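Local structure of transcriptional repressor, TetR family (Thermus thermophilus, 3ANP) at residues I14-Q28 against F46-Y60. The protein probably represses transcription of fatty acid degradation genes by binding their regulatory DNA, and binds acyl-CoA such as lauroyl-CoA. Numbering follows the deposited sequence.
Sequences IFRAAMELFRNRGFQ and FFNYYPYKEAVLLDY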
ATOM      1  N   ILE A  14     -13.923  17.141 -23.104  1.00 19.12           N
ATOM      2  CA  ILE A  14     -13.552  17.651 -21.790  1.00 19.89           C
ATOM      3  C   ILE A  14     -12.335  16.844 -21.306  1.00 19.23           C
ATOM      4  O   ILE A  14     -11.355  17.407 -20.824  1.00 19.05           O
ATOM      5  CB  ILE A  14     -14.725  17.493 -20.787  1.00 18.61           C
ATOM      6  CG1 ILE A  14     -15.856  18.468 -21.164  1.00 19.37           C
ATOM      7  CG2 ILE A  14     -14.228  17.731 -19.346  1.00 16.43           C
ATOM      8  CD1 ILE A  14     -17.182  18.191 -20.468  1.00 21.73           C
ATOM      9  N   PHE A  15     -12.403  15.519 -21.448  1.00 16.54           N
ATOM     10  CA  PHE A  15     -11.298  14.662 -21.042  1.00 16.00           C
ATOM     11  C   PHE A  15      -9.995  15.075 -21.738  1.00 17.71           C
ATOM     12  O   PHE A  15      -8.953  15.274 -21.093  1.00 14.52           O
ATOM     13  CB  PHE A  15     -11.629  13.199 -21.360  1.00 19.27           C
ATOM     14  CG  PHE A  15     -10.490  12.253 -21.098  1.00 21.31           C
ATOM     15  CD1 PHE A  15      -9.663  11.826 -22.137  1.00 20.38           C
ATOM     16  CD2 PHE A  15     -10.220  11.815 -19.803  1.00 16.27           C
ATOM     17  CE1 PHE A  15      -8.580  10.980 -21.890  1.00 19.37           C
ATOM     18  CE2 PHE A  15      -9.147  10.975 -19.546  1.00 17.15           C
ATOM     19  CZ  PHE A  15      -8.320  10.555 -20.597  1.00 21.56           C
ATOM     20  N   ARG A  16     -10.050  15.216 -23.059  1.00 16.57           N
ATOM     21  CA  ARG A  16      -8.857  15.603 -23.804  1.00 16.67           C
ATOM     22  C   ARG A  16      -8.322  16.943 -23.359  1.00 16.62           C
ATOM     23  O   ARG A  16      -7.102  17.116 -23.192  1.00 16.16           O
ATOM     24  CB  ARG A  16      -9.148  15.648 -25.308  1.00 16.91           C
ATOM     25  CG  ARG A  16      -9.334  14.265 -25.904  1.00 22.84           C
ATOM     26  CD  ARG A  16      -9.196  14.285 -27.425  1.00 28.67           C
ATOM     27  NE  ARG A  16     -10.338  14.924 -28.062  1.00 30.70           N
ATOM     28  CZ  ARG A  16     -10.324  16.145 -28.585  1.00 37.00           C
ATOM     29  NH1 ARG A  16      -9.213  16.875 -28.557  1.00 38.60           N
ATOM     30  NH2 ARG A  16     -11.433  16.640 -29.122  1.00 40.14           N
ATOM     31  N   ALA A  17      -9.230  17.899 -23.182  1.00 16.94           N
ATOM     32  CA  ALA A  17      -8.851  19.243 -22.755  1.00 18.66           C
ATOM     33  C   ALA A  17      -8.133  19.205 -21.403  1.00 17.14           C
ATOM     34  O   ALA A  17      -7.104  19.853 -21.213  1.00 14.98           O
ATOM     35  CB  ALA A  17     -10.086  20.117 -22.657  1.00 18.86           C
ATOM     36  N   ALA A  18      -8.680  18.447 -20.462  1.00 15.64           N
ATOM     37  CA  ALA A  18      -8.059  18.348 -19.139  1.00 15.18           C
ATOM     38  C   ALA A  18      -6.687  17.670 -19.168  1.00 14.84           C
ATOM     39  O   ALA A  18      -5.747  18.131 -18.508  1.00 14.92           O
ATOM     40  CB  ALA A  18      -8.992  17.590 -18.160  1.00 12.91           C
HETATM   41  N   MSE A  19      -6.569  16.576 -19.914  1.00 15.97           N
HETATM   42  CA  MSE A  19      -5.306  15.848 -19.981  1.00 13.32           C
HETATM   43  C   MSE A  19      -4.183  16.725 -20.543  1.00 16.29           C
HETATM   44  O   MSE A  19      -3.066  16.716 -20.020  1.00 12.48           O
HETATM   45  CB  MSE A  19      -5.462  14.579 -20.834  1.00 16.18           C
HETATM   46  CG  MSE A  19      -6.358  13.502 -20.216  1.00 19.28           C
HETATM   47 SE   MSE A  19      -5.684  12.889 -18.476  1.00 31.12          SE
HETATM   48  CE  MSE A  19      -3.929  12.273 -19.031  1.00 27.05           C
ATOM     49  N   GLU A  20      -4.480  17.473 -21.607  1.00 12.70           N
ATOM     50  CA  GLU A  20      -3.485  18.360 -22.205  1.00 16.53           C
ATOM     51  C   GLU A  20      -3.027  19.412 -21.179  1.00 17.35           C
ATOM     52  O   GLU A  20      -1.821  19.645 -21.010  1.00 15.15           O
ATOM     53  CB  GLU A  20      -4.057  19.039 -23.465  1.00 17.87           C
ATOM     54  CG  GLU A  20      -3.081  19.979 -24.168  1.00 20.01           C
ATOM     55  CD  GLU A  20      -1.935  19.258 -24.892  1.00 20.92           C
ATOM     56  OE1 GLU A  20      -1.732  18.040 -24.682  1.00 19.67           O
ATOM     57  OE2 GLU A  20      -1.223  19.922 -25.677  1.00 22.81           O
ATOM     58  N   LEU A  21      -3.976  20.031 -20.475  1.00 17.59           N
ATOM     59  CA  LEU A  21      -3.627  21.031 -19.460  1.00 16.63           C
ATOM     60  C   LEU A  21      -2.823  20.380 -18.338  1.00 16.81           C
ATOM     61  O   LEU A  21      -1.842  20.957 -17.873  1.00 17.96           O
ATOM     62  CB  LEU A  21      -4.893  21.690 -18.862  1.00 15.49           C
ATOM     63  CG  LEU A  21      -5.534  22.736 -19.783  1.00 14.50           C
ATOM     64  CD1 LEU A  21      -6.964  23.018 -19.365  1.00 16.15           C
ATOM     65  CD2 LEU A  21      -4.690  24.030 -19.751  1.00 17.42           C
ATOM     66  N   PHE A  22      -3.246  19.198 -17.890  1.00 15.46           N
ATOM     67  CA  PHE A  22      -2.529  18.511 -16.811  1.00 16.94           C
ATOM     68  C   PHE A  22      -1.087  18.230 -17.250  1.00 18.61           C
ATOM     69  O   PHE A  22      -0.125  18.427 -16.489  1.00 17.03           O
ATOM     70  CB  PHE A  22      -3.189  17.163 -16.441  1.00 19.24           C
ATOM     71  CG  PHE A  22      -4.590  17.274 -15.844  1.00 14.97           C
ATOM     72  CD1 PHE A  22      -5.034  18.443 -15.244  1.00 14.69           C
ATOM     73  CD2 PHE A  22      -5.432  16.158 -15.841  1.00 13.73           C
ATOM     74  CE1 PHE A  22      -6.304  18.501 -14.638  1.00 16.53           C
ATOM     75  CE2 PHE A  22      -6.694  16.203 -15.247  1.00 15.92           C
ATOM     76  CZ  PHE A  22      -7.127  17.382 -14.642  1.00 15.03           C
ATOM     77  N   ARG A  23      -0.940  17.759 -18.480  1.00 17.51           N
ATOM     78  CA  ARG A  23       0.384  17.454 -19.010  1.00 20.12           C
ATOM     79  C   ARG A  23       1.263  18.677 -19.148  1.00 19.63           C
ATOM     80  O   ARG A  23       2.413  18.672 -18.713  1.00 23.74           O
ATOM     81  CB  ARG A  23       0.270  16.774 -20.380  1.00 19.58           C
ATOM     82  CG  ARG A  23      -0.078  15.299 -20.307  1.00 18.87           C
ATOM     83  CD  ARG A  23      -0.211  14.663 -21.699  1.00 22.87           C
ATOM     84  NE  ARG A  23      -0.351  13.216 -21.590  1.00 19.40           N
ATOM     85  CZ  ARG A  23      -1.430  12.534 -21.959  1.00 23.38           C
ATOM     86  NH1 ARG A  23      -1.453  11.218 -21.802  1.00 22.46           N
ATOM     87  NH2 ARG A  23      -2.479  13.160 -22.491  1.00 20.37           N
ATOM     88  N   ASN A  24       0.722  19.729 -19.753  1.00 19.25           N
ATOM     89  CA  ASN A  24       1.481  20.958 -19.991  1.00 21.59           C
ATOM     90  C   ASN A  24       1.687  21.883 -18.799  1.00 24.82           C
ATOM     91  O   ASN A  24       2.688  22.599 -18.737  1.00 25.06           O
ATOM     92  CB  ASN A  24       0.826  21.777 -21.111  1.00 22.27           C
ATOM     93  CG  ASN A  24       0.940  21.108 -22.469  1.00 23.43           C
ATOM     94  OD1 ASN A  24       1.885  20.370 -22.717  1.00 24.92           O
ATOM     95  ND2 ASN A  24      -0.015  21.379 -23.359  1.00 21.52           N
ATOM     96  N   ARG A  25       0.752  21.880 -17.854  1.00 23.75           N
ATOM     97  CA  ARG A  25       0.850  22.801 -16.726  1.00 24.39           C
ATOM     98  C   ARG A  25       0.820  22.176 -15.338  1.00 22.57           C
ATOM     99  O   ARG A  25       1.046  22.867 -14.347  1.00 21.40           O
ATOM    100  CB  ARG A  25      -0.256  23.857 -16.851  1.00 25.24           C
ATOM    101  CG  ARG A  25      -0.154  24.674 -18.150  1.00 34.57           C
ATOM    102  CD  ARG A  25      -1.343  25.588 -18.388  1.00 38.89           C
ATOM    103  NE  ARG A  25      -1.462  26.624 -17.367  1.00 45.03           N
ATOM    104  CZ  ARG A  25      -2.456  27.505 -17.305  1.00 48.39           C
ATOM    105  NH1 ARG A  25      -2.483  28.413 -16.336  1.00 47.18           N
ATOM    106  NH2 ARG A  25      -3.427  27.479 -18.213  1.00 50.77           N
ATOM    107  N   GLY A  26       0.554  20.880 -15.265  1.00 20.28           N
ATOM    108  CA  GLY A  26       0.512  20.222 -13.973  1.00 21.04           C
ATOM    109  C   GLY A  26      -0.922  19.960 -13.539  1.00 19.44           C
ATOM    110  O   GLY A  26      -1.822  20.771 -13.808  1.00 16.82           O
ATOM    111  N   PHE A  27      -1.133  18.832 -12.866  1.00 14.54           N
ATOM    112  CA  PHE A  27      -2.461  18.449 -12.406  1.00 17.33           C
ATOM    113  C   PHE A  27      -3.021  19.386 -11.340  1.00 18.69           C
ATOM    114  O   PHE A  27      -4.124  19.936 -11.480  1.00 16.26           O
ATOM    115  CB  PHE A  27      -2.445  17.026 -11.836  1.00 13.32           C
ATOM    116  CG  PHE A  27      -3.765  16.600 -11.280  1.00 17.11           C
ATOM    117  CD1 PHE A  27      -4.839  16.333 -12.132  1.00 16.16           C
ATOM    118  CD2 PHE A  27      -3.973  16.561  -9.899  1.00 15.90           C
ATOM    119  CE1 PHE A  27      -6.113  16.041 -11.608  1.00 15.06           C
ATOM    120  CE2 PHE A  27      -5.230  16.272  -9.371  1.00 17.67           C
ATOM    121  CZ  PHE A  27      -6.305  16.013 -10.230  1.00 14.31           C
ATOM    122  N   GLN A  28      -2.251  19.552 -10.271  1.00 20.02           N
ATOM    123  CA  GLN A  28      -2.645  20.398  -9.154  1.00 22.52           C
ATOM    124  C   GLN A  28      -2.840  21.851  -9.554  1.00 19.21           C
ATOM    125  O   GLN A  28      -3.741  22.515  -9.043  1.00 19.95           O
ATOM    126  CB  GLN A  28      -1.595  20.335  -8.039  1.00 24.52           C
ATOM    127  CG  GLN A  28      -1.430  18.972  -7.379  1.00 34.14           C
ATOM    128  CD  GLN A  28      -2.695  18.497  -6.683  1.00 39.37           C
ATOM    129  OE1 GLN A  28      -3.465  19.301  -6.142  1.00 39.75           O
ATOM    130  NE2 GLN A  28      -2.911  17.185  -6.681  1.00 37.79           N
ATOM    131  N   PHE A  46     -18.499  21.068 -16.591  1.00 18.19           N
ATOM    132  CA  PHE A  46     -17.320  20.256 -16.336  1.00 17.52           C
ATOM    133  C   PHE A  46     -17.596  19.352 -15.130  1.00 16.83           C
ATOM    134  O   PHE A  46     -17.303  18.163 -15.169  1.00 18.07           O
ATOM    135  CB  PHE A  46     -16.103  21.114 -16.009  1.00 16.32           C
ATOM    136  CG  PHE A  46     -14.987  20.328 -15.378  1.00 19.60           C
ATOM    137  CD1 PHE A  46     -14.171  19.509 -16.161  1.00 19.95           C
ATOM    138  CD2 PHE A  46     -14.825  20.312 -13.992  1.00 16.53           C
ATOM    139  CE1 PHE A  46     -13.213  18.679 -15.570  1.00 16.54           C
ATOM    140  CE2 PHE A  46     -13.877  19.486 -13.391  1.00 20.78           C
ATOM    141  CZ  PHE A  46     -13.070  18.666 -14.180  1.00 18.15           C
ATOM    142  N   PHE A  47     -18.149  19.915 -14.057  1.00 17.28           N
ATOM    143  CA  PHE A  47     -18.430  19.108 -12.869  1.00 19.67           C
ATOM    144  C   PHE A  47     -19.518  18.070 -13.069  1.00 20.91           C
ATOM    145  O   PHE A  47     -19.547  17.049 -12.369  1.00 21.00           O
ATOM    146  CB  PHE A  47     -18.751  20.004 -11.662  1.00 18.98           C
ATOM    147  CG  PHE A  47     -17.534  20.652 -11.067  1.00 22.22           C
ATOM    148  CD1 PHE A  47     -16.494  19.862 -10.557  1.00 18.47           C
ATOM    149  CD2 PHE A  47     -17.398  22.040 -11.050  1.00 24.33           C
ATOM    150  CE1 PHE A  47     -15.333  20.449 -10.038  1.00 21.81           C
ATOM    151  CE2 PHE A  47     -16.241  22.640 -10.534  1.00 24.92           C
ATOM    152  CZ  PHE A  47     -15.209  21.842 -10.029  1.00 24.42           C
ATOM    153  N   ASN A  48     -20.411  18.313 -14.024  1.00 20.98           N
ATOM    154  CA  ASN A  48     -21.460  17.342 -14.298  1.00 22.20           C
ATOM    155  C   ASN A  48     -20.832  16.091 -14.885  1.00 19.66           C
ATOM    156  O   ASN A  48     -21.292  14.981 -14.632  1.00 19.35           O
ATOM    157  CB  ASN A  48     -22.505  17.902 -15.279  1.00 25.54           C
ATOM    158  CG  ASN A  48     -23.394  18.944 -14.638  1.00 27.28           C
ATOM    159  OD1 ASN A  48     -23.700  18.856 -13.452  1.00 32.55           O
ATOM    160  ND2 ASN A  48     -23.829  19.923 -15.420  1.00 32.47           N
ATOM    161  N   TYR A  49     -19.765  16.271 -15.656  1.00 18.33           N
ATOM    162  CA  TYR A  49     -19.086  15.132 -16.277  1.00 17.19           C
ATOM    163  C   TYR A  49     -18.017  14.501 -15.381  1.00 17.88           C
ATOM    164  O   TYR A  49     -17.861  13.277 -15.367  1.00 17.31           O
ATOM    165  CB  TYR A  49     -18.467  15.568 -17.609  1.00 19.30           C
ATOM    166  CG  TYR A  49     -19.507  15.662 -18.715  1.00 18.39           C
ATOM    167  CD1 TYR A  49     -19.745  14.581 -19.565  1.00 20.39           C
ATOM    168  CD2 TYR A  49     -20.297  16.806 -18.860  1.00 19.97           C
ATOM    169  CE1 TYR A  49     -20.748  14.626 -20.538  1.00 22.90           C
ATOM    170  CE2 TYR A  49     -21.299  16.870 -19.830  1.00 19.29           C
ATOM    171  CZ  TYR A  49     -21.516  15.773 -20.664  1.00 21.65           C
ATOM    172  OH  TYR A  49     -22.494  15.818 -21.620  1.00 23.16           O
ATOM    173  N   TYR A  50     -17.300  15.350 -14.643  1.00 15.62           N
ATOM    174  CA  TYR A  50     -16.230  14.949 -13.721  1.00 17.84           C
ATOM    175  C   TYR A  50     -16.425  15.742 -12.421  1.00 16.61           C
ATOM    176  O   TYR A  50     -16.002  16.888 -12.316  1.00 17.62           O
ATOM    177  CB  TYR A  50     -14.861  15.273 -14.350  1.00 15.92           C
ATOM    178  CG  TYR A  50     -14.539  14.396 -15.551  1.00 16.14           C
ATOM    179  CD1 TYR A  50     -14.144  13.061 -15.376  1.00 13.69           C
ATOM    180  CD2 TYR A  50     -14.669  14.884 -16.857  1.00 16.18           C
ATOM    181  CE1 TYR A  50     -13.894  12.233 -16.459  1.00 18.86           C
ATOM    182  CE2 TYR A  50     -14.412  14.055 -17.957  1.00 16.67           C
ATOM    183  CZ  TYR A  50     -14.030  12.732 -17.749  1.00 16.89           C
ATOM    184  OH  TYR A  50     -13.811  11.887 -18.815  1.00 20.81           O
ATOM    185  N   PRO A  51     -17.082  15.136 -11.422  1.00 21.88           N
ATOM    186  CA  PRO A  51     -17.374  15.740 -10.115  1.00 19.45           C
ATOM    187  C   PRO A  51     -16.167  16.270  -9.360  1.00 18.96           C
ATOM    188  O   PRO A  51     -16.299  17.146  -8.508  1.00 17.79           O
ATOM    189  CB  PRO A  51     -18.080  14.613  -9.358  1.00 22.59           C
ATOM    190  CG  PRO A  51     -18.684  13.795 -10.440  1.00 28.26           C
ATOM    191  CD  PRO A  51     -17.597  13.759 -11.477  1.00 21.00           C
ATOM    192  N   TYR A  52     -14.995  15.720  -9.650  1.00 15.15           N
ATOM    193  CA  TYR A  52     -13.759  16.180  -9.026  1.00 16.55           C
ATOM    194  C   TYR A  52     -12.648  15.921 -10.039  1.00 15.05           C
ATOM    195  O   TYR A  52     -12.767  15.006 -10.852  1.00 17.37           O
ATOM    196  CB  TYR A  52     -13.508  15.465  -7.673  1.00 17.55           C
ATOM    197  CG  TYR A  52     -13.735  13.966  -7.666  1.00 18.24           C
ATOM    198  CD1 TYR A  52     -12.677  13.071  -7.861  1.00 19.35           C
ATOM    199  CD2 TYR A  52     -15.012  13.442  -7.458  1.00 17.42           C
ATOM    200  CE1 TYR A  52     -12.886  11.684  -7.844  1.00 17.32           C
ATOM    201  CE2 TYR A  52     -15.233  12.075  -7.452  1.00 18.03           C
ATOM    202  CZ  TYR A  52     -14.168  11.198  -7.645  1.00 21.44           C
ATOM    203  OH  TYR A  52     -14.407   9.848  -7.656  1.00 23.82           O
ATOM    204  N   LYS A  53     -11.595  16.739 -10.012  1.00 15.68           N
ATOM    205  CA  LYS A  53     -10.489  16.622 -10.977  1.00 16.48           C
ATOM    206  C   LYS A  53      -9.873  15.224 -11.108  1.00 17.88           C
ATOM    207  O   LYS A  53      -9.489  14.814 -12.215  1.00 14.94           O
ATOM    208  CB  LYS A  53      -9.384  17.633 -10.647  1.00 18.01           C
ATOM    209  CG  LYS A  53      -9.707  19.102 -10.988  1.00 16.54           C
ATOM    210  CD  LYS A  53      -8.707  20.065 -10.333  1.00 16.64           C
ATOM    211  CE  LYS A  53      -7.252  19.694 -10.663  1.00 14.23           C
ATOM    212  NZ  LYS A  53      -6.274  20.560  -9.913  1.00 13.90           N
ATOM    213  N   GLU A  54      -9.780  14.492  -9.995  1.00 16.25           N
ATOM    214  CA  GLU A  54      -9.186  13.153 -10.018  1.00 15.61           C
ATOM    215  C   GLU A  54      -9.989  12.155 -10.842  1.00 15.66           C
ATOM    216  O   GLU A  54      -9.457  11.133 -11.294  1.00 14.35           O
ATOM    217  CB  GLU A  54      -9.023  12.602  -8.592  1.00 16.05           C
ATOM    218  CG  GLU A  54      -7.940  13.269  -7.768  1.00 18.03           C
ATOM    219  CD  GLU A  54      -8.313  14.660  -7.293  1.00 20.18           C
ATOM    220  OE1 GLU A  54      -9.502  15.039  -7.372  1.00 20.30           O
ATOM    221  OE2 GLU A  54      -7.409  15.375  -6.827  1.00 23.96           O
ATOM    222  N   ALA A  55     -11.280  12.426 -11.017  1.00 14.01           N
ATOM    223  CA  ALA A  55     -12.107  11.524 -11.796  1.00 12.47           C
ATOM    224  C   ALA A  55     -11.567  11.489 -13.235  1.00 13.19           C
ATOM    225  O   ALA A  55     -11.716  10.490 -13.932  1.00 18.09           O
ATOM    226  CB  ALA A  55     -13.586  11.982 -11.769  1.00 13.81           C
ATOM    227  N   VAL A  56     -10.943  12.577 -13.680  1.00 15.54           N
ATOM    228  CA  VAL A  56     -10.365  12.587 -15.030  1.00 14.62           C
ATOM    229  C   VAL A  56      -9.197  11.595 -15.049  1.00 15.45           C
ATOM    230  O   VAL A  56      -9.087  10.760 -15.954  1.00 16.23           O
ATOM    231  CB  VAL A  56      -9.828  13.997 -15.438  1.00 16.17           C
ATOM    232  CG1 VAL A  56      -9.100  13.904 -16.776  1.00 17.78           C
ATOM    233  CG2 VAL A  56     -10.991  15.004 -15.555  1.00 14.43           C
ATOM    234  N   LEU A  57      -8.325  11.678 -14.045  1.00 13.42           N
ATOM    235  CA  LEU A  57      -7.177  10.775 -13.980  1.00 14.68           C
ATOM    236  C   LEU A  57      -7.619   9.311 -13.877  1.00 15.12           C
ATOM    237  O   LEU A  57      -6.980   8.425 -14.440  1.00 16.45           O
ATOM    238  CB  LEU A  57      -6.282  11.141 -12.791  1.00 15.48           C
ATOM    239  CG  LEU A  57      -5.728  12.570 -12.768  1.00 16.25           C
ATOM    240  CD1 LEU A  57      -4.985  12.795 -11.446  1.00 19.49           C
ATOM    241  CD2 LEU A  57      -4.791  12.808 -13.971  1.00 15.25           C
ATOM    242  N   LEU A  58      -8.712   9.046 -13.167  1.00 14.32           N
ATOM    243  CA  LEU A  58      -9.182   7.670 -13.058  1.00 15.24           C
ATOM    244  C   LEU A  58      -9.586   7.158 -14.430  1.00 15.77           C
ATOM    245  O   LEU A  58      -9.343   6.005 -14.757  1.00 15.80           O
ATOM    246  CB  LEU A  58     -10.363   7.564 -12.107  1.00 18.00           C
ATOM    247  CG  LEU A  58     -10.005   7.848 -10.644  1.00 14.92           C
ATOM    248  CD1 LEU A  58     -11.277   7.727  -9.817  1.00 16.58           C
ATOM    249  CD2 LEU A  58      -8.935   6.870 -10.145  1.00 13.70           C
ATOM    250  N   ASP A  59     -10.214   8.012 -15.232  1.00 16.52           N
ATOM    251  CA  ASP A  59     -10.602   7.607 -16.582  1.00 15.67           C
ATOM    252  C   ASP A  59      -9.355   7.199 -17.371  1.00 14.26           C
ATOM    253  O   ASP A  59      -9.369   6.199 -18.098  1.00 12.82           O
ATOM    254  CB  ASP A  59     -11.319   8.756 -17.301  1.00 20.05           C
ATOM    255  CG  ASP A  59     -12.841   8.603 -17.286  1.00 28.45           C
ATOM    256  OD1 ASP A  59     -13.356   7.780 -16.490  1.00 27.30           O
ATOM    257  OD2 ASP A  59     -13.522   9.310 -18.065  1.00 25.75           O
ATOM    258  N   TYR A  60      -8.281   7.975 -17.228  1.00 14.30           N
ATOM    259  CA  TYR A  60      -7.020   7.667 -17.923  1.00 15.65           C
ATOM    260  C   TYR A  60      -6.466   6.346 -17.414  1.00 15.86           C
ATOM    261  O   TYR A  60      -6.076   5.478 -18.196  1.00 15.63           O
ATOM    262  CB  TYR A  60      -5.981   8.762 -17.680  1.00 15.59           C
ATOM    263  CG  TYR A  60      -4.668   8.556 -18.421  1.00 19.06           C
ATOM    264  CD1 TYR A  60      -3.460   8.986 -17.868  1.00 21.24           C
ATOM    265  CD2 TYR A  60      -4.637   7.964 -19.685  1.00 20.14           C
ATOM    266  CE1 TYR A  60      -2.249   8.833 -18.559  1.00 21.59           C
ATOM    267  CE2 TYR A  60      -3.431   7.802 -20.380  1.00 23.25           C
ATOM    268  CZ  TYR A  60      -2.247   8.242 -19.807  1.00 25.10           C
ATOM    269  OH  TYR A  60      -1.064   8.093 -20.495  1.00 26.96           O
TER
HETATM  270  O   HOH W   1      -6.013  19.633  -7.476  1.00 33.92           O
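The first torsion of F27 (chi1 177°) swings its ring away from the backbone N, and a bend at chi3 of K53 folds that chain over it, so that the phenyl ring slides between K53 and L57. CD1 of L57 lies over one face, 3.6 Å from the F27 ring centroid, a CH-pi contact. Over the opposite face run CE and NZ of K53, and the ammonium makes a cation-pi contact, 12° off the ring normal. E54 OE2 meets the same ring at its edge, 3.5 Å from F27 CE2. K53 NZ also donates to F27 O at 2.7 Å, tilted from the carbonyl plane; it donates as well to T30 O and to a water that in turn donates to Q28 OE1, three bonds that fix the ammonium over the turn after helix 14-25. This packing belongs to the TetR-type DNA-binding domain: helix 14-25 meets helix 54-60 at 99°, their axes 10.3 Å apart, and F46 to Y50 end the predicted helix-turn-helix. At the crossing V56 is a knob in the hole formed by F15, A18, M19 and F22, its CG1 3.7 Å from F22 CE2. Selenomethionine M19 lays CE over the Y60 ring, 3.9 Å from its centroid, while SE stands obliquely to it in a Met-aromatic contact; the Y60 hydroxyl bonds to E100. F15 directs its ring edge at V56 O. I14 CG2 reaches the edges of both F46 and Y50, at 3.6 Å from F46 CD1, and the Y50 hydroxyl donates to D59 OD2 on the anti side, out of the carboxylate plane.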